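Local structure of periplasmic binding protein (Mycobacterium smegmatis, 4MDY) at residues P120-T125 with A138-Q143; L178-T183 with G187-T192; G269-A274 with P280-Q285. The protein probably binds an iron complex outside the cytoplasmic membrane and delivers it to an ABC transporter, as solute-binding proteins of its family do. All coordinates share one frame; numbering follows the deposited sequence.

Contact 1 of 3, residues P120-T125 with A138-Q143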
loop_
_atom_site.group_PDB
_atom_site.type_symbol
_atom_site.label_atom_id
_atom_site.label_comp_id
_atom_site.label_asym_id
_atom_site.label_seq_id
_atom_site.Cartn_x
_atom_site.Cartn_y
_atom_site.Cartn_z
ATOM N N PRO A 120 -23.544 5.210 -5.534
ATOM C CA PRO A 120 -22.561 4.780 -6.520
ATOM C C PRO A 120 -21.309 4.231 -5.840
ATOM O O PRO A 120 -20.764 4.861 -4.928
ATOM C CB PRO A 120 -22.259 6.064 -7.284
ATOM C CG PRO A 120 -23.535 6.832 -7.222
ATOM C CD PRO A 120 -24.113 6.530 -5.861
ATOM N N THR A 121 -20.883 3.051 -6.273
ATOM C CA THR A 121 -19.834 2.308 -5.600
ATOM C C THR A 121 -18.734 1.989 -6.608
ATOM O O THR A 121 -19.010 1.495 -7.707
ATOM C CB THR A 121 -20.412 1.028 -4.969
ATOM O OG1 THR A 121 -21.325 1.388 -3.923
ATOM C CG2 THR A 121 -19.323 0.138 -4.398
ATOM N N VAL A 122 -17.497 2.298 -6.228
ATOM C CA VAL A 122 -16.329 2.066 -7.079
ATOM C C VAL A 122 -15.635 0.794 -6.608
ATOM O O VAL A 122 -15.132 0.736 -5.478
ATOM C CB VAL A 122 -15.321 3.239 -7.021
ATOM C CG1 VAL A 122 -14.195 3.023 -8.034
ATOM C CG2 VAL A 122 -16.012 4.569 -7.271
ATOM N N ALA A 123 -15.612 -0.211 -7.481
ATOM C CA ALA A 123 -15.000 -1.505 -7.200
ATOM C C ALA A 123 -13.611 -1.631 -7.810
ATOM O O ALA A 123 -13.183 -0.802 -8.626
ATOM C CB ALA A 123 -15.886 -2.629 -7.730
ATOM N N GLN A 124 -12.923 -2.696 -7.417
ATOM C CA GLN A 124 -11.673 -3.091 -8.048
ATOM C C GLN A 124 -11.877 -3.208 -9.563
ATOM O O GLN A 124 -12.988 -3.478 -10.039
ATOM C CB GLN A 124 -11.148 -4.408 -7.466
ATOM C CG GLN A 124 -12.015 -5.637 -7.732
ATOM C CD GLN A 124 -13.044 -5.912 -6.646
ATOM O OE1 GLN A 124 -13.520 -4.997 -5.966
ATOM N NE2 GLN A 124 -13.389 -7.179 -6.480
ATOM N N THR A 125 -10.817 -2.986 -10.317
ATOM C CA THR A 125 -10.944 -2.915 -11.776
ATOM C C THR A 125 -10.964 -4.290 -12.425
ATOM O O THR A 125 -11.615 -4.483 -13.454
ATOM C CB THR A 125 -9.804 -2.086 -12.396
ATOM O OG1 THR A 125 -8.555 -2.532 -11.873
ATOM C CG2 THR A 125 -9.961 -0.628 -12.062
ATOM N N ALA A 138 -5.633 4.125 -7.962
ATOM C CA ALA A 138 -5.548 5.581 -7.976
ATOM C C ALA A 138 -6.305 6.142 -9.169
ATOM O O ALA A 138 -7.074 7.085 -9.035
ATOM C CB ALA A 138 -4.095 6.029 -8.022
ATOM N N THR A 139 -6.098 5.545 -10.339
ATOM C CA THR A 139 -6.735 6.041 -11.550
ATOM C C THR A 139 -8.269 6.029 -11.490
ATOM O O THR A 139 -8.900 7.030 -11.812
ATOM C CB THR A 139 -6.242 5.282 -12.795
ATOM O OG1 THR A 139 -4.820 5.447 -12.898
ATOM C CG2 THR A 139 -6.889 5.837 -14.055
ATOM N N ILE A 140 -8.869 4.915 -11.084
ATOM C CA ILE A 140 -10.329 4.853 -11.042
ATOM C C ILE A 140 -10.893 5.812 -9.983
ATOM O O ILE A 140 -11.918 6.427 -10.213
ATOM C CB ILE A 140 -10.865 3.421 -10.854
ATOM C CG1 ILE A 140 -12.348 3.357 -11.223
ATOM C CG2 ILE A 140 -10.645 2.922 -9.432
ATOM C CD1 ILE A 140 -12.905 1.950 -11.263
ATOM N N ILE A 141 -10.208 5.954 -8.848
ATOM C CA ILE A 141 -10.667 6.872 -7.785
ATOM C C ILE A 141 -10.599 8.333 -8.243
ATOM O O ILE A 141 -11.531 9.109 -8.012
ATOM C CB ILE A 141 -9.875 6.673 -6.475
ATOM C CG1 ILE A 141 -10.186 5.297 -5.890
ATOM C CG2 ILE A 141 -10.210 7.769 -5.461
ATOM C CD1 ILE A 141 -9.268 4.883 -4.757
ATOM N N GLY A 142 -9.492 8.693 -8.892
ATOM C CA GLY A 142 -9.332 10.005 -9.505
ATOM C C GLY A 142 -10.443 10.323 -10.486
ATOM O O GLY A 142 -10.971 11.436 -10.490
ATOM N N GLN A 143 -10.809 9.339 -11.306
ATOM C CA GLN A 143 -11.923 9.493 -12.247
ATOM C C GLN A 143 -13.242 9.750 -11.523
ATOM O O GLN A 143 -13.959 10.702 -11.834
ATOM C CB GLN A 143 -12.039 8.260 -13.143
ATOM C CG GLN A 143 -10.953 8.205 -14.197
ATOM C CD GLN A 143 -10.882 6.877 -14.927
ATOM O OE1 GLN A 143 -11.867 6.152 -15.036
ATOM N NE2 GLN A 143 -9.710 6.558 -15.436
#
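V122 and I140 face each other with their CA atoms 7.7 Å apart, where the short strand 121-123 runs over one flank of helix 134-144. This is strand-on-helix packing at the edge of a parallel three-stranded sheet in the N-terminal lobe of a periplasmic binding protein: strand 121-123 is the outermost strand next to 99-102, and the helix that follows it in sequence folds back against it. One side chain of the helix, I140, does nearly all the touching. It stretches away from its own backbone N, with CG1 anti to that atom (chi1 -163°) and CD1 extended beyond (chi2 171°), and this full reach carries the ethyl arm to the strand. V122 meets it from the strand. Its CG1 methyl, also anti to the backbone N, sits against the branch of the isoleucine, 3.6 Å from I140 CD1 and 3.8 Å from I140 CG2, so that it meets both arms of the fork. The two side chains pass one another heading opposite ways rather than meeting end on. I140 CD1 also lies 3.8 Å from the carbonyl oxygen of A123; this is a van der Waals neighbour. V17 and H19 of strand 15-19 also pack on I140, while I141 turns to V101 and to helix 40-46, so neighbouring residues of one helical turn serve different parts of the lobe. Beyond the strand, the backbone N of T125 is bonded to the carboxylate of E132, and the T125 methyl faces the helix, with T125 CG2 4.0 Å from I140 CD1.

Contact 2 of 3, residues L178-T183 with G187-T192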
loop_
_atom_site.group_PDB
_atom_site.type_symbol
_atom_site.label_atom_id
_atom_site.label_comp_id
_atom_site.label_asym_id
_atom_site.label_seq_id
_atom_site.Cartn_x
_atom_site.Cartn_y
_atom_site.Cartn_z
ATOM N N LEU A 178 15.541 -8.362 -1.453
ATOM C CA LEU A 178 14.333 -9.056 -1.026
ATOM C C LEU A 178 13.576 -8.157 -0.060
ATOM O O LEU A 178 14.179 -7.454 0.760
ATOM C CB LEU A 178 14.662 -10.387 -0.343
ATOM C CG LEU A 178 15.173 -11.540 -1.215
ATOM C CD1 LEU A 178 15.705 -12.664 -0.340
ATOM C CD2 LEU A 178 14.078 -12.064 -2.134
ATOM N N LEU A 179 12.251 -8.188 -0.177
ATOM C CA LEU A 179 11.360 -7.440 0.678
ATOM C C LEU A 179 10.593 -8.424 1.553
ATOM O O LEU A 179 9.746 -9.182 1.065
ATOM C CB LEU A 179 10.394 -6.610 -0.164
ATOM C CG LEU A 179 9.395 -5.765 0.619
ATOM C CD1 LEU A 179 10.134 -4.729 1.457
ATOM C CD2 LEU A 179 8.404 -5.097 -0.321
ATOM N N LEU A 180 10.884 -8.382 2.850
ATOM C CA LEU A 180 10.469 -9.416 3.786
ATOM C C LEU A 180 9.549 -8.861 4.857
ATOM O O LEU A 180 9.625 -7.689 5.200
ATOM C CB LEU A 180 11.704 -10.042 4.448
ATOM C CG LEU A 180 12.783 -10.579 3.490
ATOM C CD1 LEU A 180 13.958 -11.147 4.264
ATOM C CD2 LEU A 180 12.205 -11.631 2.553
ATOM N N GLY A 181 8.686 -9.722 5.383
ATOM C CA GLY A 181 7.791 -9.351 6.467
ATOM C C GLY A 181 8.565 -9.162 7.759
ATOM O O GLY A 181 9.634 -9.745 7.946
ATOM N N GLY A 182 8.022 -8.336 8.647
ATOM C CA GLY A 182 8.696 -7.986 9.900
ATOM C C GLY A 182 8.604 -9.052 10.977
ATOM O O GLY A 182 9.285 -8.956 11.998
ATOM N N THR A 183 7.745 -10.048 10.763
ATOM C CA THR A 183 7.603 -11.188 11.669
ATOM C C THR A 183 7.720 -12.514 10.909
ATOM O O THR A 183 7.410 -12.597 9.713
ATOM C CB THR A 183 6.257 -11.139 12.420
ATOM O OG1 THR A 183 5.173 -11.180 11.484
ATOM C CG2 THR A 183 6.142 -9.862 13.252
ATOM N N GLY A 187 7.853 -20.097 12.012
ATOM C CA GLY A 187 9.293 -20.299 11.820
ATOM C C GLY A 187 9.845 -19.965 10.432
ATOM O O GLY A 187 11.056 -20.023 10.222
ATOM N N GLY A 188 8.970 -19.630 9.488
ATOM C CA GLY A 188 9.378 -19.289 8.126
ATOM C C GLY A 188 9.388 -17.790 7.885
ATOM O O GLY A 188 8.856 -16.999 8.679
ATOM N N VAL A 189 10.005 -17.400 6.779
ATOM C CA VAL A 189 10.105 -16.002 6.392
ATOM C C VAL A 189 9.019 -15.671 5.381
ATOM O O VAL A 189 8.794 -16.423 4.423
ATOM C CB VAL A 189 11.487 -15.688 5.777
ATOM C CG1 VAL A 189 11.498 -14.310 5.132
ATOM C CG2 VAL A 189 12.575 -15.802 6.836
ATOM N N GLN A 190 8.362 -14.539 5.598
ATOM C CA GLN A 190 7.367 -14.023 4.669
ATOM C C GLN A 190 8.035 -13.071 3.686
ATOM O O GLN A 190 8.869 -12.258 4.072
ATOM C CB GLN A 190 6.262 -13.327 5.444
ATOM C CG GLN A 190 5.645 -14.256 6.475
ATOM C CD GLN A 190 4.454 -13.654 7.175
ATOM O OE1 GLN A 190 4.605 -12.918 8.153
ATOM N NE2 GLN A 190 3.261 -13.979 6.698
ATOM N N ALA A 191 7.673 -13.179 2.413
ATOM C CA ALA A 191 8.272 -12.339 1.374
ATOM C C ALA A 191 7.228 -11.813 0.396
ATOM O O ALA A 191 6.141 -12.371 0.258
ATOM C CB ALA A 191 9.345 -13.106 0.625
ATOM N N THR A 192 7.573 -10.721 -0.270
ATOM C CA THR A 192 6.751 -10.167 -1.322
ATOM C C THR A 192 7.317 -10.635 -2.669
ATOM O O THR A 192 8.403 -10.213 -3.074
ATOM C CB THR A 192 6.709 -8.632 -1.242
ATOM O OG1 THR A 192 6.111 -8.234 0.002
ATOM C CG2 THR A 192 5.895 -8.060 -2.392
HETATM O O HOH W 1 7.191 -8.806 2.323
HETATM O O HOH W 2 10.958 -9.709 -2.271
HETATM O O HOH W 3 9.111 -12.650 7.667
#
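The side chains of L179 and T192 run together in one direction: L179 carries CG anti to its backbone N (chi1 -180°), and T192 has its hydroxyl beside its own N, which puts L179 CD2 3.9 Å from T192 OG1. After strand 176-181, which lies in the parallel four-stranded sheet of the C-terminal lobe between 207-208 and 229-233, the chain turns and comes back past its end, making a single antiparallel beta bridge with L180 and A191 as a non-hydrogen-bonded pair. On its own account, strand 189-190 pairs antiparallel with 214-215, V189 bonding I215. Two backbone bonds flank the bridge. T192 N gives its hydrogen to L179 O at 3.0 Å, approaching almost in line with the carbonyl (173° at the oxygen), whereas G181 N reaches Q190 O at 2.9 Å from 45° out of the carbonyl plane. On the face that carries L180, L180 CD2 touches both V189 CG1 and A191 CB, 3.8 Å from each, and L224 and W232 also pack on this leucine. One water bonds T192 OG1 and donates to L179 O, giving L179 O a second donor beside T192 N. Another extends the pairing, accepting from L179 N and donating to T192 O. At the turn end Q190 runs alongside T183, and a third water takes the hydrogen of Q190 N while donating to two carbonyls, G181 O and T183 O, the latter at 2.7 Å.

Contact 3 of 3, residues G269-A274 with P280-Q285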
loop_
_atom_site.group_PDB
_atom_site.type_symbol
_atom_site.label_atom_id
_atom_site.label_comp_id
_atom_site.label_asym_id
_atom_site.label_seq_id
_atom_site.Cartn_x
_atom_site.Cartn_y
_atom_site.Cartn_z
ATOM N N GLY A 269 4.882 1.029 7.204
ATOM C CA GLY A 269 3.527 1.450 6.850
ATOM C C GLY A 269 3.473 2.042 5.455
ATOM O O GLY A 269 2.570 1.743 4.680
ATOM N N ALA A 270 4.453 2.873 5.128
ATOM C CA ALA A 270 4.481 3.546 3.833
ATOM C C ALA A 270 4.595 2.545 2.683
ATOM O O ALA A 270 3.887 2.661 1.696
ATOM C CB ALA A 270 5.605 4.571 3.789
ATOM N N ILE A 271 5.443 1.534 2.844
ATOM C CA ILE A 271 5.568 0.445 1.865
ATOM C C ILE A 271 4.252 -0.327 1.704
ATOM O O ILE A 271 3.820 -0.599 0.583
ATOM C CB ILE A 271 6.702 -0.521 2.253
ATOM C CG1 ILE A 271 8.048 0.193 2.144
ATOM C CG2 ILE A 271 6.691 -1.770 1.378
ATOM C CD1 ILE A 271 9.176 -0.482 2.896
ATOM N N ALA A 272 3.619 -0.657 2.827
ATOM C CA ALA A 272 2.357 -1.387 2.834
ATOM C C ALA A 272 1.252 -0.643 2.103
ATOM O O ALA A 272 0.530 -1.236 1.310
ATOM C CB ALA A 272 1.918 -1.677 4.263
ATOM N N PHE A 273 1.119 0.650 2.374
ATOM C CA PHE A 273 0.060 1.447 1.762
ATOM C C PHE A 273 0.275 1.691 0.268
ATOM O O PHE A 273 -0.698 1.781 -0.490
ATOM C CB PHE A 273 -0.105 2.769 2.496
ATOM C CG PHE A 273 -1.118 2.711 3.593
ATOM C CD1 PHE A 273 -0.839 2.041 4.779
ATOM C CD2 PHE A 273 -2.361 3.310 3.436
ATOM C CE1 PHE A 273 -1.785 1.979 5.793
ATOM C CE2 PHE A 273 -3.305 3.242 4.440
ATOM C CZ PHE A 273 -3.014 2.577 5.617
ATOM N N ALA A 274 1.533 1.806 -0.148
ATOM C CA ALA A 274 1.870 1.932 -1.571
ATOM C C ALA A 274 0.924 2.912 -2.275
ATOM O O ALA A 274 0.275 2.571 -3.264
ATOM C CB ALA A 274 1.812 0.564 -2.233
ATOM N N PRO A 280 6.115 8.664 -1.683
ATOM C CA PRO A 280 7.114 9.711 -1.416
ATOM C C PRO A 280 7.885 9.508 -0.110
ATOM O O PRO A 280 9.081 9.800 -0.060
ATOM C CB PRO A 280 6.274 10.994 -1.383
ATOM C CG PRO A 280 5.174 10.709 -2.355
ATOM C CD PRO A 280 4.840 9.251 -2.137
ATOM N N VAL A 281 7.223 8.994 0.924
ATOM C CA VAL A 281 7.909 8.672 2.188
ATOM C C VAL A 281 8.939 7.550 1.985
ATOM O O VAL A 281 10.035 7.592 2.551
ATOM C CB VAL A 281 6.907 8.274 3.294
ATOM C CG1 VAL A 281 7.630 7.767 4.539
ATOM C CG2 VAL A 281 6.005 9.448 3.636
ATOM N N VAL A 282 8.587 6.560 1.166
ATOM C CA VAL A 282 9.502 5.471 0.825
ATOM C C VAL A 282 10.701 6.024 0.054
ATOM O O VAL A 282 11.843 5.666 0.347
ATOM C CB VAL A 282 8.796 4.358 0.013
ATOM C CG1 VAL A 282 9.773 3.256 -0.381
ATOM C CG2 VAL A 282 7.612 3.779 0.790
ATOM N N ALA A 283 10.447 6.911 -0.910
ATOM C CA ALA A 283 11.532 7.502 -1.702
ATOM C C ALA A 283 12.451 8.383 -0.839
ATOM O O ALA A 283 13.634 8.524 -1.140
ATOM C CB ALA A 283 10.976 8.290 -2.880
ATOM N N ASP A 284 11.916 8.963 0.232
ATOM C CA ASP A 284 12.733 9.750 1.161
ATOM C C ASP A 284 13.582 8.861 2.058
ATOM O O ASP A 284 14.792 9.067 2.167
ATOM C CB ASP A 284 11.866 10.649 2.049
ATOM C CG ASP A 284 11.495 11.955 1.386
ATOM O OD1 ASP A 284 12.154 12.346 0.399
ATOM O OD2 ASP A 284 10.545 12.605 1.861
ATOM N N GLN A 285 12.946 7.885 2.705
ATOM C CA GLN A 285 13.564 7.193 3.846
ATOM C C GLN A 285 14.310 5.898 3.504
ATOM O O GLN A 285 15.257 5.527 4.205
ATOM C CB GLN A 285 12.516 6.910 4.923
ATOM C CG GLN A 285 11.861 8.169 5.472
ATOM C CD GLN A 285 10.997 7.922 6.702
ATOM O OE1 GLN A 285 11.136 6.907 7.389
ATOM N NE2 GLN A 285 10.109 8.873 6.999
#
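A270 CB rests against two successive valines of the facing helix, 3.7 Å from V282 CG2 and 3.9 Å from V281 CG1. The same V282 methyl rides over the backbone at I271, reaching I271 N, and then meets the isoleucine side chain at CG1, 3.9 Å away. There the two side chains cross at about a right angle. With CG2 set beside its own backbone N, V282 directs that branch to the A270-I271 step. The small A270 side chain is consistent with the close backbones, the CA atoms of A270 and V282 being 6.2 Å apart. Helices 265-273 and 279-294 form an antiparallel helical (alpha-alpha) hairpin, their short segments 8.9 Å apart at the axes and inclined at 138°, and belong to the closing part of the solute-binding protein chain. A274 ends the first helix with positive phi, and S278 in the connection bonds its hydroxyl to A270 O. W68 of helix 67-73 packs on both A270 and V281, covering their junction. Farther out, Q285 NE2 is bonded to E266 at the start of the first helix, and D284 forms a salt bridge with R161 of the long helix 148-168.

In the fold
Following the chain, contact 1 closes first, in the N-terminal lobe: 12 residues lie between segments 120-125 and 138-143, the last four already in helix 134-144. The long helix 148-168 then carries the chain to the other lobe, where three residues separate the segments of contact 2 and the bridge from L180 to A191 closes a longer loop beside the parallel sheet. Contact 3, the helical hairpin, comes last, with five residues between its segments, closer to the chain's centre. The three follow in series, none nested or crossed. Contacts 1 and 2 lie on opposite sides of that centre, their centres 30 Å apart, whereas contacts 2 and 3 touch, L179 CD2 packing 4.1 Å from I271 CG2.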